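Local coordinates for uncharacterized protein (PDB 4OPW), which is of unknown function but is a putative adhesin, probably acting in cell adhesion through a head domain folded as a parallel beta-solenoid, at residues Leu122-Leu133 with Val143-Ser154. Sequence-based numbering, arbitrary orientation. Where two conformers were deposited one is given.
Sequences LKQKVEVGKLDL and VNELKTDKLECS. With EDO (1,2-ethanediol), chain E.
Leu131 and Leu133 run alongside Leu151 and Cys153 in successive coils of a parallel beta-solenoid, strand axes 130-133 and 150-154 being 4.8 Å apart and 1° from parallel. The backbone ladder supplies most of the polar contacts: Leu131 N and Leu133 N donate to Lys150 O and Glu152 O, and Glu152 N returns a bond to Leu131 O. At the corner, Gly129 O accepts from both Asp149 N and Lys150 N, the latter lying in the carbonyl plane. Before it, Val126 N donates to Glu145 O; the register slips by one between the Leu122–Val143 and Val126–Leu146 pairs, where Asn144 ND2 reaches Lys123 O at 2.9 Å, tilted 31° from the carbonyl plane.

Inside the coil, Leu131 CD2 meets Leu146 CD2 (4.0 Å) and Leu151 CD1 (4.1 Å). Leu163, in strand 159-163, touches Leu133, Val143 and Leu151.

Outward, Glu152 CG stands anti to the carbonyl carbon (chi1 -69°), and the extended chain carries the carboxylate to Lys130 CE. Glu152 OE2 takes Lys150 NZ on its anti lone pair (2.8 Å) and Lys130 NZ in a long salt bridge (4.0 Å); Asp172 also pairs with Lys150. Asp132 OD1, hydrogen-bonded to Asn134 ND2, shares a bridging water with Glu152 OE1, 2.7 Å from each. The lysines probably offset part of the acidic charge beside Asp132.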
loop_
_atom_site.group_PDB
_atom_site.type_symbol
_atom_site.label_atom_id
_atom_site.label_comp_id
_atom_site.label_asym_id
_atom_site.label_seq_id
_atom_site.Cartn_x
_atom_site.Cartn_y
_atom_site.Cartn_z
ATOM N N LEU A 122 -0.273 -7.030 1.488
ATOM C CA LEU A 122 -0.219 -7.874 0.290
ATOM C C LEU A 122 0.293 -9.201 0.793
ATOM O O LEU A 122 1.479 -9.335 1.057
ATOM C CB LEU A 122 0.629 -7.254 -0.833
ATOM C CG LEU A 122 0.328 -5.764 -1.172
ATOM C CD1 LEU A 122 1.241 -5.266 -2.278
ATOM C CD2 LEU A 122 -1.173 -5.519 -1.511
ATOM N N LYS A 123 -0.633 -10.123 1.096
ATOM C CA LYS A 123 -0.300 -11.354 1.828
ATOM C C LYS A 123 0.335 -12.479 0.999
ATOM O O LYS A 123 0.900 -13.410 1.596
ATOM C CB LYS A 123 -1.545 -11.886 2.556
ATOM C CG LYS A 123 -2.023 -10.933 3.666
ATOM C CD LYS A 123 -3.007 -11.609 4.599
ATOM C CE LYS A 123 -3.365 -10.744 5.778
ATOM N NZ LYS A 123 -4.403 -11.383 6.635
ATOM N N GLN A 124 0.219 -12.438 -0.341
ATOM C CA GLN A 124 0.793 -13.490 -1.195
ATOM C C GLN A 124 1.708 -12.881 -2.254
ATOM O O GLN A 124 1.729 -11.655 -2.425
ATOM C CB GLN A 124 -0.301 -14.369 -1.799
ATOM C CG GLN A 124 -0.917 -15.321 -0.760
ATOM C CD GLN A 124 -2.109 -16.091 -1.275
ATOM O OE1 GLN A 124 -3.221 -15.965 -0.769
ATOM N NE2 GLN A 124 -1.907 -16.930 -2.263
ATOM N N LYS A 125 2.520 -13.714 -2.916
ATOM C CA LYS A 125 3.559 -13.236 -3.822
ATOM C C LYS A 125 3.055 -12.219 -4.863
ATOM O O LYS A 125 2.080 -12.453 -5.575
ATOM C CB LYS A 125 4.293 -14.399 -4.514
ATOM C CG LYS A 125 5.533 -13.969 -5.300
ATOM C CD LYS A 125 6.237 -15.166 -5.931
ATOM C CE LYS A 125 7.585 -14.792 -6.495
ATOM N NZ LYS A 125 8.324 -15.986 -6.984
ATOM N N VAL A 126 3.750 -11.086 -4.915
ATOM C CA VAL A 126 3.543 -10.014 -5.890
ATOM C C VAL A 126 4.644 -10.166 -6.948
ATOM O O VAL A 126 5.829 -10.048 -6.615
ATOM C CB VAL A 126 3.560 -8.617 -5.216
ATOM C CG1 VAL A 126 3.411 -7.493 -6.250
ATOM C CG2 VAL A 126 2.481 -8.512 -4.127
ATOM N N GLU A 127 4.273 -10.476 -8.199
ATOM C CA GLU A 127 5.261 -10.628 -9.274
ATOM C C GLU A 127 4.889 -9.673 -10.388
ATOM O O GLU A 127 3.972 -9.946 -11.156
ATOM C CB GLU A 127 5.359 -12.088 -9.752
ATOM C CG GLU A 127 6.402 -12.274 -10.839
ATOM C CD GLU A 127 7.018 -13.650 -10.984
ATOM O OE1 GLU A 127 6.530 -14.608 -10.339
ATOM O OE2 GLU A 127 8.009 -13.759 -11.743
ATOM N N VAL A 128 5.591 -8.537 -10.454
ATOM C CA VAL A 128 5.299 -7.471 -11.413
ATOM C C VAL A 128 6.572 -6.922 -12.021
ATOM O O VAL A 128 7.640 -7.122 -11.461
ATOM C CB VAL A 128 4.491 -6.322 -10.716
ATOM C CG1 VAL A 128 3.088 -6.781 -10.306
ATOM C CG2 VAL A 128 5.254 -5.718 -9.524
ATOM N N GLY A 129 6.455 -6.217 -13.149
ATOM C CA GLY A 129 7.604 -5.580 -13.778
ATOM C C GLY A 129 8.077 -4.388 -12.963
ATOM O O GLY A 129 9.275 -4.203 -12.765
ATOM N N LYS A 130 7.137 -3.599 -12.440
ATOM C CA LYS A 130 7.452 -2.431 -11.631
ATOM C C LYS A 130 6.509 -2.359 -10.437
ATOM O O LYS A 130 5.295 -2.469 -10.602
ATOM C CB LYS A 130 7.348 -1.159 -12.489
ATOM C CG LYS A 130 7.716 0.137 -11.781
ATOM C CD LYS A 130 7.338 1.313 -12.656
ATOM C CE LYS A 130 7.849 2.620 -12.120
ATOM N NZ LYS A 130 7.564 3.733 -13.057
ATOM N N LEU A 131 7.076 -2.203 -9.227
ATOM C CA LEU A 131 6.286 -2.103 -7.987
ATOM C C LEU A 131 6.558 -0.744 -7.391
ATOM O O LEU A 131 7.693 -0.425 -7.059
ATOM C CB LEU A 131 6.618 -3.256 -7.014
ATOM C CG LEU A 131 5.748 -3.391 -5.736
ATOM C CD1 LEU A 131 4.246 -3.604 -6.079
ATOM C CD2 LEU A 131 6.251 -4.546 -4.870
ATOM N N ASP A 132 5.524 0.091 -7.335
ATOM C CA ASP A 132 5.649 1.474 -6.909
ATOM C C ASP A 132 4.791 1.722 -5.674
ATOM O O ASP A 132 3.567 1.872 -5.759
ATOM C CB ASP A 132 5.264 2.373 -8.101
ATOM C CG ASP A 132 5.261 3.863 -7.851
ATOM O OD1 ASP A 132 5.721 4.290 -6.773
ATOM O OD2 ASP A 132 4.813 4.604 -8.746
ATOM N N LEU A 133 5.460 1.791 -4.504
ATOM C CA LEU A 133 4.808 1.913 -3.212
ATOM C C LEU A 133 5.048 3.263 -2.587
ATOM O O LEU A 133 6.191 3.732 -2.513
ATOM C CB LEU A 133 5.320 0.809 -2.282
ATOM C CG LEU A 133 5.324 -0.626 -2.858
ATOM C CD1 LEU A 133 5.921 -1.607 -1.867
ATOM C CD2 LEU A 133 3.918 -1.077 -3.254
ATOM N N VAL A 143 4.277 -6.137 2.817
ATOM C CA VAL A 143 4.353 -6.957 1.609
ATOM C C VAL A 143 5.111 -8.223 1.980
ATOM O O VAL A 143 6.303 -8.160 2.296
ATOM C CB VAL A 143 4.993 -6.200 0.400
ATOM C CG1 VAL A 143 5.037 -7.094 -0.837
ATOM C CG2 VAL A 143 4.234 -4.887 0.090
ATOM N N ASN A 144 4.419 -9.367 1.989
ATOM C CA ASN A 144 5.026 -10.625 2.417
ATOM C C ASN A 144 6.129 -11.124 1.476
ATOM O O ASN A 144 7.137 -11.656 1.955
ATOM C CB ASN A 144 3.963 -11.715 2.590
ATOM C CG ASN A 144 3.132 -11.570 3.853
ATOM O OD1 ASN A 144 3.350 -10.684 4.695
ATOM N ND2 ASN A 144 2.172 -12.455 4.024
ATOM N N GLU A 145 5.941 -10.983 0.163
ATOM C CA GLU A 145 6.920 -11.495 -0.802
ATOM C C GLU A 145 6.735 -10.792 -2.133
ATOM O O GLU A 145 5.603 -10.717 -2.626
ATOM C CB GLU A 145 6.750 -13.020 -0.977
ATOM C CG GLU A 145 7.884 -13.665 -1.760
ATOM C CD GLU A 145 7.701 -15.122 -2.139
ATOM O OE1 GLU A 145 6.641 -15.708 -1.822
ATOM O OE2 GLU A 145 8.633 -15.677 -2.762
ATOM N N LEU A 146 7.836 -10.294 -2.715
ATOM C CA LEU A 146 7.806 -9.607 -4.004
ATOM C C LEU A 146 8.925 -10.072 -4.958
ATOM O O LEU A 146 10.019 -10.462 -4.532
ATOM C CB LEU A 146 7.870 -8.085 -3.819
ATOM C CG LEU A 146 9.144 -7.458 -3.191
ATOM C CD1 LEU A 146 10.133 -6.995 -4.281
ATOM C CD2 LEU A 146 8.773 -6.252 -2.323
ATOM N N LYS A 147 8.644 -9.977 -6.255
ATOM C CA LYS A 147 9.577 -10.282 -7.341
ATOM C C LYS A 147 9.327 -9.229 -8.383
ATOM O O LYS A 147 8.223 -9.159 -8.920
ATOM C CB LYS A 147 9.400 -11.723 -7.878
ATOM C CG LYS A 147 10.209 -12.065 -9.148
ATOM C CD LYS A 147 11.714 -12.092 -8.916
ATOM C CE LYS A 147 12.487 -12.286 -10.203
ATOM N NZ LYS A 147 13.947 -12.158 -9.973
ATOM N N THR A 148 10.292 -8.328 -8.582
ATOM C CA THR A 148 10.095 -7.240 -9.544
ATOM C C THR A 148 11.396 -6.866 -10.239
ATOM O O THR A 148 12.474 -7.286 -9.808
ATOM C CB THR A 148 9.457 -5.994 -8.813
ATOM O OG1 THR A 148 8.992 -5.040 -9.775
ATOM C CG2 THR A 148 10.407 -5.311 -7.843
ATOM N N ASP A 149 11.285 -6.083 -11.318
ATOM C CA ASP A 149 12.456 -5.558 -12.002
ATOM C C ASP A 149 12.808 -4.246 -11.312
ATOM O O ASP A 149 13.856 -4.155 -10.685
ATOM C CB ASP A 149 12.212 -5.406 -13.510
ATOM C CG ASP A 149 12.120 -6.735 -14.236
ATOM O OD1 ASP A 149 12.888 -7.666 -13.883
ATOM O OD2 ASP A 149 11.275 -6.855 -15.146
ATOM N N LYS A 150 11.879 -3.278 -11.311
ATOM C CA LYS A 150 12.057 -1.999 -10.651
ATOM C C LYS A 150 11.182 -1.899 -9.411
ATOM O O LYS A 150 9.976 -2.110 -9.495
ATOM C CB LYS A 150 11.735 -0.841 -11.618
ATOM C CG LYS A 150 11.985 0.556 -11.020
ATOM C CD LYS A 150 13.472 0.799 -10.620
ATOM C CE LYS A 150 13.627 2.004 -9.724
ATOM N NZ LYS A 150 13.263 3.264 -10.452
ATOM N N LEU A 151 11.794 -1.545 -8.271
ATOM C CA LEU A 151 11.082 -1.298 -7.009
ATOM C C LEU A 151 11.252 0.161 -6.627
ATOM O O LEU A 151 12.382 0.677 -6.625
ATOM C CB LEU A 151 11.627 -2.218 -5.898
ATOM C CG LEU A 151 11.115 -2.003 -4.480
ATOM C CD1 LEU A 151 9.588 -2.263 -4.383
ATOM C CD2 LEU A 151 11.864 -2.915 -3.518
ATOM N N GLU A 152 10.137 0.840 -6.336
ATOM C CA GLU A 152 10.118 2.225 -5.871
ATOM C C GLU A 152 9.354 2.244 -4.575
ATOM O O GLU A 152 8.224 1.751 -4.501
ATOM C CB GLU A 152 9.542 3.181 -6.904
ATOM C CG GLU A 152 10.468 3.329 -8.107
ATOM C CD GLU A 152 9.862 3.995 -9.324
ATOM O OE1 GLU A 152 8.741 4.541 -9.210
ATOM O OE2 GLU A 152 10.505 3.960 -10.399
ATOM N N CYS A 153 10.028 2.752 -3.526
ATOM C CA CYS A 153 9.477 2.876 -2.192
ATOM C C CYS A 153 9.679 4.262 -1.711
ATOM O O CYS A 153 10.807 4.761 -1.643
ATOM C CB CYS A 153 10.095 1.874 -1.231
ATOM S SG CYS A 153 9.452 0.204 -1.403
ATOM N N SER A 154 8.581 4.887 -1.345
ATOM C CA SER A 154 8.676 6.233 -0.807
ATOM C C SER A 154 7.755 6.461 0.369
ATOM O O SER A 154 6.598 6.004 0.369
ATOM C CB SER A 154 8.363 7.254 -1.890
ATOM O OG SER A 154 9.068 6.958 -3.091
HETATM C C1 EDO E . 9.162 -10.399 -12.531
HETATM O O1 EDO E . 9.852 -11.554 -12.988
HETATM C C2 EDO E . 9.964 -9.141 -12.906
HETATM O O2 EDO E . 11.286 -9.254 -12.396
HETATM O O HOH W 1 3.365 -10.124 -0.787
HETATM O O HOH W 2 7.701 6.074 -7.207
HETATM O O HOH W 3 7.156 6.248 -10.602
HETATM O O HOH W 4 7.753 5.172 -4.588
#